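Local atomic coordinates of pseudouridine synthase (Pyrococcus abyssi, PDB entry 2AUS), a protein that probably isomerises selected uridines in RNA to pseudouridine, as the Cbf5 catalytic subunit of archaeal box H/ACA ribonucleoproteins. Residues E41-Y46 / K238-M243; E73-G78 / V91-A96; V100-P105 / K245-L250. One frame throughout, in Å; residues are numbered along the deposited sequence.

Interaction 1 (E41-Y46 / K238-M243); sequences ELHIQY and KAIQPM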
loop_
_atom_site.group_PDB
_atom_site.type_symbol
_atom_site.label_atom_id
_atom_site.label_comp_id
_atom_site.label_asym_id
_atom_site.label_seq_id
_atom_site.Cartn_x
_atom_site.Cartn_y
_atom_site.Cartn_z
ATOM N N GLU A 41 -9.323 20.573 23.146
ATOM C CA GLU A 41 -8.179 21.106 22.405
ATOM C C GLU A 41 -6.891 20.926 23.206
ATOM O O GLU A 41 -5.882 20.465 22.677
ATOM C CB GLU A 41 -8.366 22.593 22.108
ATOM C CG GLU A 41 -9.393 22.913 21.052
ATOM C CD GLU A 41 -9.030 22.341 19.700
ATOM O OE1 GLU A 41 -7.819 22.190 19.420
ATOM O OE2 GLU A 41 -9.959 22.060 18.910
ATOM N N LEU A 42 -6.927 21.308 24.477
ATOM C CA LEU A 42 -5.757 21.177 25.339
ATOM C C LEU A 42 -5.371 19.718 25.494
ATOM O O LEU A 42 -4.192 19.378 25.512
ATOM C CB LEU A 42 -6.028 21.771 26.724
ATOM C CG LEU A 42 -5.775 23.265 26.894
ATOM C CD1 LEU A 42 -6.007 23.649 28.359
ATOM C CD2 LEU A 42 -4.335 23.591 26.484
ATOM N N HIS A 43 -6.380 18.862 25.612
ATOM C CA HIS A 43 -6.179 17.427 25.755
ATOM C C HIS A 43 -5.341 16.904 24.587
ATOM O O HIS A 43 -4.425 16.097 24.764
ATOM C CB HIS A 43 -7.541 16.727 25.770
ATOM C CG HIS A 43 -7.460 15.240 25.898
ATOM N ND1 HIS A 43 -7.024 14.614 27.046
ATOM C CD2 HIS A 43 -7.788 14.252 25.032
ATOM C CE1 HIS A 43 -7.090 13.305 26.884
ATOM N NE2 HIS A 43 -7.551 13.058 25.672
ATOM N N ILE A 44 -5.663 17.373 23.388
ATOM C CA ILE A 44 -4.942 16.954 22.196
ATOM C C ILE A 44 -3.551 17.587 22.165
ATOM O O ILE A 44 -2.576 16.938 21.797
ATOM C CB ILE A 44 -5.740 17.329 20.923
ATOM C CG1 ILE A 44 -7.007 16.467 20.856
ATOM C CG2 ILE A 44 -4.883 17.143 19.678
ATOM C CD1 ILE A 44 -7.862 16.708 19.624
ATOM N N GLN A 45 -3.465 18.849 22.575
ATOM C CA GLN A 45 -2.196 19.569 22.610
ATOM C C GLN A 45 -1.197 18.876 23.525
ATOM O O GLN A 45 0.016 18.962 23.311
ATOM C CB GLN A 45 -2.409 20.997 23.119
ATOM C CG GLN A 45 -2.941 21.973 22.095
ATOM C CD GLN A 45 -1.851 22.496 21.177
ATOM O OE1 GLN A 45 -0.863 23.079 21.637
ATOM N NE2 GLN A 45 -2.025 22.294 19.873
ATOM N N TYR A 46 -1.710 18.203 24.550
ATOM C CA TYR A 46 -0.871 17.508 25.514
ATOM C C TYR A 46 -1.249 16.040 25.593
ATOM O O TYR A 46 -1.241 15.449 26.670
ATOM C CB TYR A 46 -1.020 18.162 26.898
ATOM C CG TYR A 46 -0.541 19.593 26.916
ATOM C CD1 TYR A 46 0.799 19.895 27.139
ATOM C CD2 TYR A 46 -1.407 20.638 26.604
ATOM C CE1 TYR A 46 1.265 21.198 27.044
ATOM C CE2 TYR A 46 -0.952 21.942 26.502
ATOM C CZ TYR A 46 0.386 22.214 26.719
ATOM O OH TYR A 46 0.856 23.493 26.561
ATOM N N LYS A 238 -11.343 9.779 24.119
ATOM C CA LYS A 238 -10.944 8.461 24.596
ATOM C C LYS A 238 -9.825 7.848 23.759
ATOM O O LYS A 238 -9.084 6.997 24.235
ATOM C CB LYS A 238 -12.145 7.515 24.610
ATOM C CG LYS A 238 -13.220 7.918 25.602
ATOM C CD LYS A 238 -14.395 6.960 25.563
ATOM C CE LYS A 238 -15.543 7.483 26.401
ATOM N NZ LYS A 238 -16.747 6.636 26.222
ATOM N N ALA A 239 -9.703 8.289 22.513
ATOM C CA ALA A 239 -8.681 7.769 21.610
ATOM C C ALA A 239 -7.300 8.372 21.887
ATOM O O ALA A 239 -6.294 7.851 21.407
ATOM C CB ALA A 239 -9.086 8.042 20.155
ATOM N N ILE A 240 -7.263 9.464 22.650
ATOM C CA ILE A 240 -6.011 10.144 22.989
ATOM C C ILE A 240 -5.837 10.183 24.509
ATOM O O ILE A 240 -6.757 10.552 25.238
ATOM C CB ILE A 240 -6.014 11.582 22.433
ATOM C CG1 ILE A 240 -6.170 11.539 20.908
ATOM C CG2 ILE A 240 -4.733 12.313 22.838
ATOM C CD1 ILE A 240 -6.342 12.896 20.254
ATOM N N GLN A 241 -4.665 9.792 24.995
ATOM C CA GLN A 241 -4.445 9.786 26.435
ATOM C C GLN A 241 -3.695 11.027 26.877
ATOM O O GLN A 241 -2.981 11.647 26.083
ATOM C CB GLN A 241 -3.637 8.553 26.854
ATOM C CG GLN A 241 -4.133 7.243 26.259
ATOM C CD GLN A 241 -5.636 7.141 26.297
ATOM O OE1 GLN A 241 -6.249 7.311 27.343
ATOM N NE2 GLN A 241 -6.242 6.875 25.149
ATOM N N PRO A 242 -3.860 11.424 28.149
ATOM C CA PRO A 242 -3.134 12.611 28.615
ATOM C C PRO A 242 -1.650 12.243 28.540
ATOM O O PRO A 242 -1.285 11.080 28.730
ATOM C CB PRO A 242 -3.606 12.772 30.059
ATOM C CG PRO A 242 -4.973 12.128 30.053
ATOM C CD PRO A 242 -4.742 10.892 29.201
ATOM N N MET A 243 -0.793 13.214 28.251
ATOM C CA MET A 243 0.638 12.930 28.150
ATOM C C MET A 243 1.201 12.257 29.404
ATOM O O MET A 243 2.217 11.551 29.337
ATOM C CB MET A 243 1.407 14.219 27.877
ATOM C CG MET A 243 1.374 15.193 29.033
ATOM S SD MET A 243 2.319 16.702 28.732
ATOM C CE MET A 243 1.545 17.815 29.933
#
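H43 NE2 is held between two backbone carbonyls at the end of helix 234-239: it donates to I240 O at 2.7 Å and is also hydrogen-bonded to R237 O. The bond to I240 is bent, 135° at the hydrogen, and NE2 stands above the I240 carbonyl plane rather than on a lone pair, geometry consistent with one N-H serving two acceptors. The ring gets there because CG of H43 lies anti to the backbone N (chi1 179°), which throws the imidazole outward from helix 40-45. There its CE1 also meets the proline ring, 4.0 Å from P242 CG, so the imidazole is buried against the chain that receives its bond. One helical position on, I44 packs against I240 by its longer branch, I44 CG1 lying 3.7 Å from I240 CD1, while W227 of helix 217-228 also touches I44.

The second polar tie is backbone only: M243 N donates to Y46 O over 2.8 Å, just where Y46 leaves the helix. The two side chains then run alongside each other in the same direction. M243 CE touches Y46 CD1 at 3.6 Å, and the sulfur sits at the edge of the tyrosine ring, 5.2 Å from M243 SD to the ring centroid, a Met-aromatic contact; W329 meets the ring too. The end of helix 40-45 thus packs on strand 241-242, which pairs antiparallel with strand 47-53 through Q241 and V48 in the mixed sheet of the pseudouridine synthase fold, joining the DKCLD and TruB C-terminal family regions.

Interaction 2 (E73-G78 / V91-A96); sequences EKAGHG and VALERA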
loop_
_atom_site.group_PDB
_atom_site.type_symbol
_atom_site.label_atom_id
_atom_site.label_comp_id
_atom_site.label_asym_id
_atom_site.label_seq_id
_atom_site.Cartn_x
_atom_site.Cartn_y
_atom_site.Cartn_z
ATOM N N GLU A 73 0.508 20.102 13.981
ATOM C CA GLU A 73 1.729 20.716 13.489
ATOM C C GLU A 73 2.903 19.814 13.855
ATOM O O GLU A 73 3.822 19.629 13.063
ATOM C CB GLU A 73 1.922 22.099 14.128
ATOM C CG GLU A 73 0.912 23.140 13.668
ATOM C CD GLU A 73 1.181 23.627 12.252
ATOM O OE1 GLU A 73 1.611 22.801 11.415
ATOM O OE2 GLU A 73 0.954 24.830 11.975
ATOM N N LYS A 74 2.851 19.243 15.057
ATOM C CA LYS A 74 3.916 18.374 15.557
ATOM C C LYS A 74 3.394 17.081 16.175
ATOM O O LYS A 74 2.275 17.021 16.680
ATOM C CB LYS A 74 4.740 19.103 16.623
ATOM C CG LYS A 74 5.385 20.397 16.166
ATOM C CD LYS A 74 6.457 20.140 15.116
ATOM C CE LYS A 74 7.078 21.444 14.616
ATOM N NZ LYS A 74 8.155 21.183 13.611
ATOM N N ALA A 75 4.236 16.057 16.138
ATOM C CA ALA A 75 3.928 14.752 16.704
ATOM C C ALA A 75 5.215 13.953 16.617
ATOM O O ALA A 75 6.063 14.252 15.788
ATOM C CB ALA A 75 2.830 14.064 15.910
ATOM N N GLY A 76 5.355 12.946 17.473
ATOM C CA GLY A 76 6.551 12.123 17.462
ATOM C C GLY A 76 6.284 10.771 18.094
ATOM O O GLY A 76 5.466 10.648 19.008
ATOM N N HIS A 77 6.967 9.742 17.618
ATOM C CA HIS A 77 6.761 8.414 18.166
ATOM C C HIS A 77 7.843 8.009 19.151
ATOM O O HIS A 77 8.951 8.543 19.145
ATOM C CB HIS A 77 6.690 7.374 17.044
ATOM C CG HIS A 77 7.982 7.182 16.313
ATOM N ND1 HIS A 77 8.407 8.028 15.312
ATOM C CD2 HIS A 77 8.949 6.242 16.446
ATOM C CE1 HIS A 77 9.577 7.617 14.857
ATOM N NE2 HIS A 77 9.929 6.536 15.528
ATOM N N GLY A 78 7.500 7.052 20.004
ATOM C CA GLY A 78 8.442 6.546 20.976
ATOM C C GLY A 78 8.738 5.106 20.606
ATOM O O GLY A 78 7.815 4.323 20.397
ATOM N N VAL A 91 2.442 7.601 20.139
ATOM C CA VAL A 91 2.695 8.797 19.351
ATOM C C VAL A 91 2.271 10.010 20.173
ATOM O O VAL A 91 1.079 10.206 20.437
ATOM C CB VAL A 91 1.904 8.774 18.014
ATOM C CG1 VAL A 91 2.240 10.003 17.185
ATOM C CG2 VAL A 91 2.247 7.518 17.227
ATOM N N ALA A 92 3.250 10.806 20.598
ATOM C CA ALA A 92 2.973 12.002 21.388
ATOM C C ALA A 92 2.596 13.130 20.428
ATOM O O ALA A 92 3.174 13.250 19.344
ATOM C CB ALA A 92 4.202 12.382 22.220
ATOM N N LEU A 93 1.635 13.956 20.831
ATOM C CA LEU A 93 1.148 15.034 19.977
ATOM C C LEU A 93 1.495 16.461 20.405
ATOM O O LEU A 93 1.579 16.778 21.596
ATOM C CB LEU A 93 -0.378 14.950 19.859
ATOM C CG LEU A 93 -0.996 13.559 19.714
ATOM C CD1 LEU A 93 -2.508 13.681 19.790
ATOM C CD2 LEU A 93 -0.567 12.922 18.389
ATOM N N GLU A 94 1.669 17.315 19.403
ATOM C CA GLU A 94 1.944 18.729 19.598
ATOM C C GLU A 94 2.904 19.051 20.743
ATOM O O GLU A 94 4.074 18.677 20.715
ATOM C CB GLU A 94 0.609 19.457 19.809
ATOM C CG GLU A 94 -0.421 19.177 18.715
ATOM C CD GLU A 94 -0.222 20.039 17.467
ATOM O OE1 GLU A 94 0.934 20.222 17.033
ATOM O OE2 GLU A 94 -1.230 20.531 16.912
ATOM N N ARG A 95 2.389 19.743 21.754
ATOM C CA ARG A 95 3.176 20.156 22.913
ATOM C C ARG A 95 3.760 19.014 23.742
ATOM O O ARG A 95 4.728 19.209 24.475
ATOM C CB ARG A 95 2.316 21.048 23.807
ATOM C CG ARG A 95 1.939 22.377 23.178
ATOM C CD ARG A 95 2.997 23.422 23.462
ATOM N NE ARG A 95 3.251 23.513 24.900
ATOM C CZ ARG A 95 4.138 24.334 25.454
ATOM N NH1 ARG A 95 4.863 25.145 24.689
ATOM N NH2 ARG A 95 4.309 24.333 26.769
ATOM N N ALA A 96 3.173 17.827 23.630
ATOM C CA ALA A 96 3.645 16.665 24.373
ATOM C C ALA A 96 4.635 15.818 23.572
ATOM O O ALA A 96 5.197 14.849 24.091
ATOM C CB ALA A 96 2.462 15.806 24.780
#
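The carboxylate of E94 takes two backbone N-H groups on one face: E73 N and K74 N both come to OE1 from the same side, each about 37° out of its plane. K74 N makes the shorter and straighter bond, 2.9 Å to E94 OE1, and E73 N follows at 3.1 Å from that oxygen. E73 N also reaches E94 OE2, but only weakly, and CB of E73 rests near OE1. The acid can turn back like this because its chain bends at chi2 (-82°), although its first bond points away from the partner strand. The two amides thus fix the rotation of the carboxylate and would probably favour its charged form. The E94 backbone is used as well: E94 N donates to K74 O at 2.8 Å.

Farther along, the strands pair regularly. G76 and A92 form the hydrogen-bonded pair, G76 N to A92 O at 2.9 Å and A92 N to G76 O at 2.7 Å, flanked by the non-hydrogen-bonded pairs A75 with L93 and H77 with V91. A CA-H...O contact from A75 CA to A92 O, 3.1 Å, adds to the seam. A75, H77, V91 and L93 share one face of the sheet; helix 59-69 touches the first three through V63, I66 and K67, and L93 meets L72. A92 points to the other face, onto V48 and V100. This is an antiparallel beta hairpin, strands 75-77 and 88-93, and the loop joining them carries the G-T-L-D-P sequence that in TruB relatives belongs to the active site.

Interaction 3 (V100-P105 / K245-L250); sequences VQALLP and KAVEHL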
loop_
_atom_site.group_PDB
_atom_site.type_symbol
_atom_site.label_atom_id
_atom_site.label_comp_id
_atom_site.label_asym_id
_atom_site.label_seq_id
_atom_site.Cartn_x
_atom_site.Cartn_y
_atom_site.Cartn_z
ATOM N N VAL A 100 7.846 11.359 24.686
ATOM C CA VAL A 100 8.224 9.989 24.335
ATOM C C VAL A 100 9.627 9.673 24.848
ATOM O O VAL A 100 10.046 8.520 24.858
ATOM C CB VAL A 100 8.178 9.736 22.802
ATOM C CG1 VAL A 100 6.751 9.769 22.320
ATOM C CG2 VAL A 100 9.014 10.767 22.071
ATOM N N GLN A 101 10.350 10.704 25.271
ATOM C CA GLN A 101 11.692 10.522 25.815
ATOM C C GLN A 101 11.582 9.676 27.091
ATOM O O GLN A 101 12.506 8.959 27.465
ATOM C CB GLN A 101 12.319 11.882 26.166
ATOM C CG GLN A 101 13.749 11.795 26.712
ATOM C CD GLN A 101 14.165 13.033 27.504
ATOM O OE1 GLN A 101 13.864 14.164 27.117
ATOM N NE2 GLN A 101 14.880 12.821 28.608
ATOM N N ALA A 102 10.439 9.770 27.760
ATOM C CA ALA A 102 10.228 9.015 28.990
ATOM C C ALA A 102 10.098 7.526 28.701
ATOM O O ALA A 102 10.126 6.706 29.616
ATOM C CB ALA A 102 8.975 9.518 29.707
ATOM N N LEU A 103 9.970 7.184 27.424
ATOM C CA LEU A 103 9.817 5.795 27.008
ATOM C C LEU A 103 11.100 5.115 26.562
ATOM O O LEU A 103 11.109 3.908 26.343
ATOM C CB LEU A 103 8.789 5.705 25.878
ATOM C CG LEU A 103 7.319 5.445 26.217
ATOM C CD1 LEU A 103 6.966 5.955 27.592
ATOM C CD2 LEU A 103 6.465 6.100 25.152
ATOM N N LEU A 104 12.175 5.881 26.415
ATOM C CA LEU A 104 13.448 5.314 25.981
ATOM C C LEU A 104 13.925 4.149 26.841
ATOM O O LEU A 104 14.433 3.162 26.322
ATOM C CB LEU A 104 14.532 6.398 25.936
ATOM C CG LEU A 104 14.472 7.316 24.716
ATOM C CD1 LEU A 104 15.563 8.380 24.799
ATOM C CD2 LEU A 104 14.643 6.482 23.456
ATOM N N PRO A 105 13.776 4.252 28.168
ATOM C CA PRO A 105 14.208 3.171 29.054
ATOM C C PRO A 105 13.096 2.172 29.369
ATOM O O PRO A 105 13.312 1.208 30.103
ATOM C CB PRO A 105 14.643 3.922 30.299
ATOM C CG PRO A 105 13.576 4.976 30.383
ATOM C CD PRO A 105 13.480 5.470 28.945
ATOM N N LYS A 245 0.306 9.763 30.868
ATOM C CA LYS A 245 0.324 8.312 30.718
ATOM C C LYS A 245 1.737 7.837 30.376
ATOM O O LYS A 245 2.162 6.761 30.812
ATOM C CB LYS A 245 -0.651 7.892 29.611
ATOM C CG LYS A 245 -0.662 6.394 29.270
ATOM C CD LYS A 245 -1.238 5.531 30.392
ATOM C CE LYS A 245 -1.362 4.058 29.963
ATOM N NZ LYS A 245 -2.165 3.923 28.694
ATOM N N ALA A 246 2.469 8.644 29.608
ATOM C CA ALA A 246 3.828 8.282 29.194
ATOM C C ALA A 246 4.875 8.243 30.295
ATOM O O ALA A 246 5.932 7.647 30.112
ATOM C CB ALA A 246 4.299 9.207 28.079
ATOM N N VAL A 247 4.611 8.873 31.434
ATOM C CA VAL A 247 5.591 8.864 32.522
ATOM C C VAL A 247 5.140 8.030 33.720
ATOM O O VAL A 247 5.733 8.100 34.799
ATOM C CB VAL A 247 5.914 10.300 33.021
ATOM C CG1 VAL A 247 6.396 11.157 31.860
ATOM C CG2 VAL A 247 4.689 10.922 33.680
ATOM N N GLU A 248 4.094 7.234 33.524
ATOM C CA GLU A 248 3.579 6.386 34.590
ATOM C C GLU A 248 4.612 5.439 35.199
ATOM O O GLU A 248 4.530 5.108 36.374
ATOM C CB GLU A 248 2.383 5.583 34.084
ATOM C CG GLU A 248 1.054 6.235 34.420
ATOM C CD GLU A 248 -0.114 5.609 33.692
ATOM O OE1 GLU A 248 -0.140 4.365 33.562
ATOM O OE2 GLU A 248 -1.011 6.371 33.260
ATOM N N HIS A 249 5.583 4.999 34.407
ATOM C CA HIS A 249 6.598 4.094 34.930
ATOM C C HIS A 249 7.841 4.824 35.427
ATOM O O HIS A 249 8.819 4.191 35.811
ATOM C CB HIS A 249 6.987 3.059 33.865
ATOM C CG HIS A 249 5.926 2.030 33.609
ATOM N ND1 HIS A 249 6.033 1.081 32.615
ATOM C CD2 HIS A 249 4.751 1.786 34.238
ATOM C CE1 HIS A 249 4.972 0.295 32.644
ATOM N NE2 HIS A 249 4.179 0.701 33.619
ATOM N N LEU A 250 7.812 6.153 35.430
ATOM C CA LEU A 250 8.968 6.913 35.891
ATOM C C LEU A 250 8.850 7.374 37.332
ATOM O O LEU A 250 7.753 7.564 37.847
ATOM C CB LEU A 250 9.187 8.165 35.039
ATOM C CG LEU A 250 9.516 8.063 33.555
ATOM C CD1 LEU A 250 9.813 9.461 33.042
ATOM C CD2 LEU A 250 10.699 7.143 33.337
#
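With CG anti to its carbonyl carbon (chi1 -63°) and an extended second torsion, L250 brings CD1 alongside the methyl of A102. The two carbons are 3.4 Å apart, L250 CD1 to A102 CB, closer than usual van der Waals contact. V247 comes to the same methyl, its CG1 lying 3.7 Å from A102 CB. The alanine methyl therefore meets two branched side chains and, in addition, a backbone oxygen, A246 O at 3.6 Å from A102 CB. The second leucine methyl, L250 CD2, lies 3.8 Å from A102 O.

A102 belongs to a short 3-10 segment, 100-103, held within itself by L103 N bonding V100 O, and faces a type I beta turn from V247 to L250, closed by L250 N to V247 O at 2.9 Å. The turn leads into strand 252-255 of the sheet that also holds 286-291 and 296-302. L299 of strand 296-302 touches A102, V247 and L250 together, while L286 and A288 of strand 286-291 reach L250 and V247. No hydrogen bond joins the two segments; together they form an apolar surface of the catalytic part of the chain against the sheet of the PUA domain. Replacing L250 by an alanine would probably leave A102 CB without its tightest neighbour and open a gap against L286 and L299.

L103 adds a further contact, though it is not well staggered. Its CD1 lies close to A246 O, 3.2 Å from L103 CD1, but the unusual pose makes that closeness doubtful. A246 CB is 4.2 Å from L103 CD1, and P90 touches the leucine from strand 88-93.

From the N terminus, 41-46 comes first, but its partner 238-243 lies almost two hundred residues on, so interaction 1 closes a very long loop. Nested inside it, interaction 2 closes a short hairpin between 73-78 and 91-96. Soon after, 100-105 opens interaction 3, which closes only at 245-250, just past the second half of interaction 1; interactions 1 and 3 therefore cross, while 2 and 3 follow in series. Interactions 1 and 2 reach the same sheet and meet directly, through a weak hydrogen bond of Y46 OH with R95 NE; V100 packs on A92 to join 2 to 3. Together they tie the catalytic sheet to its helices and to the PUA domain.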